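Local atomic coordinates of packaging protein UL32 (Human herpesvirus 8 type M, PDB entry 6XF9), a protein that binds zinc, forms a pentameric ring required for herpesviral packaging, and probably acts in bringing new capsids to nuclear replication compartments for cleavage and packaging of viral DNA. Residues D[373-378]-D[416-421]. Numbering follows the deposited sequence.
Sequences CALNAK and EVVQTL. With ZN (zinc ion), chain P.
Leu-375 of helix 371-379 meets helix 416-430 with both methyl groups, one against Val-418 and the other against Gln-419. The contact is small, burying 99 Å² summed over both segments, and the three residues that touch are buried in the protein. CG anti to the backbone N (chi1 -170°) carries the fork toward helix 416-430, where its two branches part: CD1 lies 4.2 Å from CG1 of Val-418, while CD2 sits 4.2 Å from CA of Gln-419 and is equally near the CG methylene of that residue. Gln-419, the residue next to the valine, thus offers its backbone and the aliphatic base of its side chain. The leucine also packs on Phe-413, in the loop that precedes helix 416-430.

The polar groups of helix 416-430 are engaged within the helix or by other parts of the chain. Both polar atoms of the Gln-419 amide are held, OE1 accepting from Lys-155 and NE2 donating to Val-133 O, which fixes the rotation of the group; Lys-155 also forms a salt bridge with Glu-416. At the start of the helix, Glu-416 O takes two hydrogen bonds from opposite faces of its carbonyl plane, from Thr-420 N at 2.7 Å and from Thr-420 OG1 at 2.8 Å, the hydroxyl tilted 32° from that plane.

Each helix is tied to a zinc site. Cys-373 SG, turned anti to its own carbonyl carbon, binds zinc at 2.3 Å; Cys-296, Cys-299 and His-366 complete that site. Val-418 in turn packs on His-452, a ligand of a second zinc together with Cys-191, Cys-192 and Cys-415. Leu-375 and Val-418 therefore join a helix carrying the last ligand of a CxxC-type zinc site, of three cysteines and one histidine, to a helix that follows directly on a ligand of another site of the same composition.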
ATOM      1  N   CYS D 373     -17.982 -27.633  11.823  1.00 43.73           N
ATOM      2  CA  CYS D 373     -19.230 -28.223  12.294  1.00 44.26           C
ATOM      3  C   CYS D 373     -20.329 -28.081  11.253  1.00 43.19           C
ATOM      4  O   CYS D 373     -21.193 -28.960  11.122  1.00 43.26           O
ATOM      5  CB  CYS D 373     -19.647 -27.586  13.619  1.00 46.31           C
ATOM      6  SG  CYS D 373     -18.417 -27.834  14.955  1.00 48.73           S
ATOM      7  N   ALA D 374     -20.367 -26.938  10.564  1.00 44.26           N
ATOM      8  CA  ALA D 374     -21.371 -26.698   9.528  1.00 43.42           C
ATOM      9  C   ALA D 374     -21.184 -27.630   8.337  1.00 42.22           C
ATOM     10  O   ALA D 374     -22.163 -28.087   7.736  1.00 42.33           O
ATOM     11  CB  ALA D 374     -21.308 -25.239   9.078  1.00 43.35           C
ATOM     12  N   LEU D 375     -19.937 -27.845   7.919  1.00 47.43           N
ATOM     13  CA  LEU D 375     -19.673 -28.762   6.815  1.00 46.43           C
ATOM     14  C   LEU D 375     -20.110 -30.169   7.195  1.00 46.88           C
ATOM     15  O   LEU D 375     -20.825 -30.840   6.441  1.00 46.70           O
ATOM     16  CB  LEU D 375     -18.187 -28.719   6.476  1.00 46.12           C
ATOM     17  CG  LEU D 375     -17.687 -29.408   5.217  1.00 45.74           C
ATOM     18  CD1 LEU D 375     -18.222 -28.690   4.020  1.00 45.16           C
ATOM     19  CD2 LEU D 375     -16.177 -29.390   5.186  1.00 46.28           C
ATOM     20  N   ASN D 376     -19.760 -30.590   8.418  1.00 41.55           N
ATOM     21  CA  ASN D 376     -20.098 -31.918   8.927  1.00 41.89           C
ATOM     22  C   ASN D 376     -21.606 -32.146   8.960  1.00 42.07           C
ATOM     23  O   ASN D 376     -22.082 -33.217   8.579  1.00 41.95           O
ATOM     24  CB  ASN D 376     -19.512 -32.081  10.320  1.00 43.27           C
ATOM     25  CG  ASN D 376     -18.087 -32.497  10.299  1.00 43.83           C
ATOM     26  OD1 ASN D 376     -17.555 -32.875   9.261  1.00 43.23           O
ATOM     27  ND2 ASN D 376     -17.450 -32.462  11.457  1.00 45.64           N
ATOM     28  N   ALA D 377     -22.381 -31.164   9.422  1.00 40.73           N
ATOM     29  CA  ALA D 377     -23.831 -31.321   9.370  1.00 41.41           C
ATOM     30  C   ALA D 377     -24.348 -31.409   7.933  1.00 40.79           C
ATOM     31  O   ALA D 377     -25.360 -32.078   7.688  1.00 41.56           O
ATOM     32  CB  ALA D 377     -24.520 -30.180  10.114  1.00 42.94           C
ATOM     33  N   LYS D 378     -23.695 -30.734   6.971  1.00 42.83           N
ATOM     34  CA  LYS D 378     -24.205 -30.732   5.599  1.00 42.27           C
ATOM     35  C   LYS D 378     -23.893 -32.014   4.858  1.00 41.35           C
ATOM     36  O   LYS D 378     -24.638 -32.395   3.961  1.00 41.56           O
ATOM     37  CB  LYS D 378     -23.631 -29.565   4.790  1.00 41.70           C
ATOM     38  CG  LYS D 378     -24.228 -28.198   5.062  1.00 42.78           C
ATOM     39  CD  LYS D 378     -25.659 -28.206   4.559  1.00 44.19           C
ATOM     40  CE  LYS D 378     -26.243 -26.816   4.426  1.00 45.72           C
ATOM     41  NZ  LYS D 378     -27.631 -26.856   3.825  1.00 47.50           N
ATOM     42  N   GLU D 416     -14.543 -28.936  -2.765  1.00 49.69           N
ATOM     43  CA  GLU D 416     -13.184 -28.971  -2.217  1.00 50.28           C
ATOM     44  C   GLU D 416     -12.689 -27.572  -1.873  1.00 50.06           C
ATOM     45  O   GLU D 416     -11.863 -27.420  -0.966  1.00 50.19           O
ATOM     46  CB  GLU D 416     -12.221 -29.673  -3.184  1.00 51.93           C
ATOM     47  CG  GLU D 416     -10.988 -30.257  -2.490  1.00 53.13           C
ATOM     48  CD  GLU D 416     -10.280 -31.363  -3.307  1.00 55.13           C
ATOM     49  OE1 GLU D 416     -10.606 -31.506  -4.503  1.00 55.57           O
ATOM     50  OE2 GLU D 416      -9.375 -32.067  -2.768  1.00 56.25           O
ATOM     51  N   VAL D 417     -13.200 -26.539  -2.558  1.00 48.04           N
ATOM     52  CA  VAL D 417     -12.845 -25.158  -2.209  1.00 47.52           C
ATOM     53  C   VAL D 417     -13.273 -24.853  -0.785  1.00 46.05           C
ATOM     54  O   VAL D 417     -12.441 -24.556   0.071  1.00 46.33           O
ATOM     55  CB  VAL D 417     -13.477 -24.158  -3.194  1.00 47.65           C
ATOM     56  CG1 VAL D 417     -13.349 -22.748  -2.663  1.00 46.78           C
ATOM     57  CG2 VAL D 417     -12.808 -24.273  -4.547  1.00 49.26           C
ATOM     58  N   VAL D 418     -14.565 -25.003  -0.490  1.00 33.37           N
ATOM     59  CA  VAL D 418     -15.040 -24.767   0.873  1.00 32.42           C
ATOM     60  C   VAL D 418     -14.370 -25.722   1.850  1.00 32.71           C
ATOM     61  O   VAL D 418     -13.998 -25.328   2.964  1.00 32.71           O
ATOM     62  CB  VAL D 418     -16.569 -24.890   0.942  1.00 32.14           C
ATOM     63  CG1 VAL D 418     -16.996 -24.996   2.369  1.00 31.83           C
ATOM     64  CG2 VAL D 418     -17.222 -23.697   0.317  1.00 32.25           C
ATOM     65  N   GLN D 419     -14.168 -26.985   1.458  1.00 41.32           N
ATOM     66  CA  GLN D 419     -13.450 -27.887   2.358  1.00 41.79           C
ATOM     67  C   GLN D 419     -12.069 -27.325   2.679  1.00 42.54           C
ATOM     68  O   GLN D 419     -11.640 -27.327   3.837  1.00 42.86           O
ATOM     69  CB  GLN D 419     -13.340 -29.298   1.769  1.00 42.48           C
ATOM     70  CG  GLN D 419     -12.828 -30.331   2.789  1.00 43.22           C
ATOM     71  CD  GLN D 419     -12.056 -31.515   2.152  1.00 44.85           C
ATOM     72  OE1 GLN D 419     -11.541 -31.425   1.033  1.00 45.67           O
ATOM     73  NE2 GLN D 419     -11.973 -32.623   2.881  1.00 45.50           N
ATOM     74  N   THR D 420     -11.353 -26.835   1.662  1.00 38.29           N
ATOM     75  CA  THR D 420      -9.995 -26.347   1.903  1.00 39.20           C
ATOM     76  C   THR D 420      -9.997 -25.138   2.824  1.00 38.34           C
ATOM     77  O   THR D 420      -9.178 -25.052   3.745  1.00 39.02           O
ATOM     78  CB  THR D 420      -9.298 -26.015   0.589  1.00 40.29           C
ATOM     79  OG1 THR D 420      -9.169 -27.210  -0.195  1.00 41.58           O
ATOM     80  CG2 THR D 420      -7.923 -25.462   0.852  1.00 41.19           C
ATOM     81  N   LEU D 421     -10.897 -24.185   2.583  1.00 36.50           N
ATOM     82  CA  LEU D 421     -10.961 -23.015   3.449  1.00 35.89           C
ATOM     83  C   LEU D 421     -11.315 -23.396   4.877  1.00 35.73           C
ATOM     84  O   LEU D 421     -10.796 -22.805   5.827  1.00 36.03           O
ATOM     85  CB  LEU D 421     -11.962 -22.001   2.904  1.00 35.11           C
ATOM     86  CG  LEU D 421     -11.458 -21.322   1.642  1.00 35.55           C
ATOM     87  CD1 LEU D 421     -12.567 -20.527   1.044  1.00 35.06           C
ATOM     88  CD2 LEU D 421     -10.285 -20.438   1.988  1.00 36.17           C
TER
HETATM   89 ZN    ZN P 502     -19.357 -29.725  15.860  1.00 47.64          ZN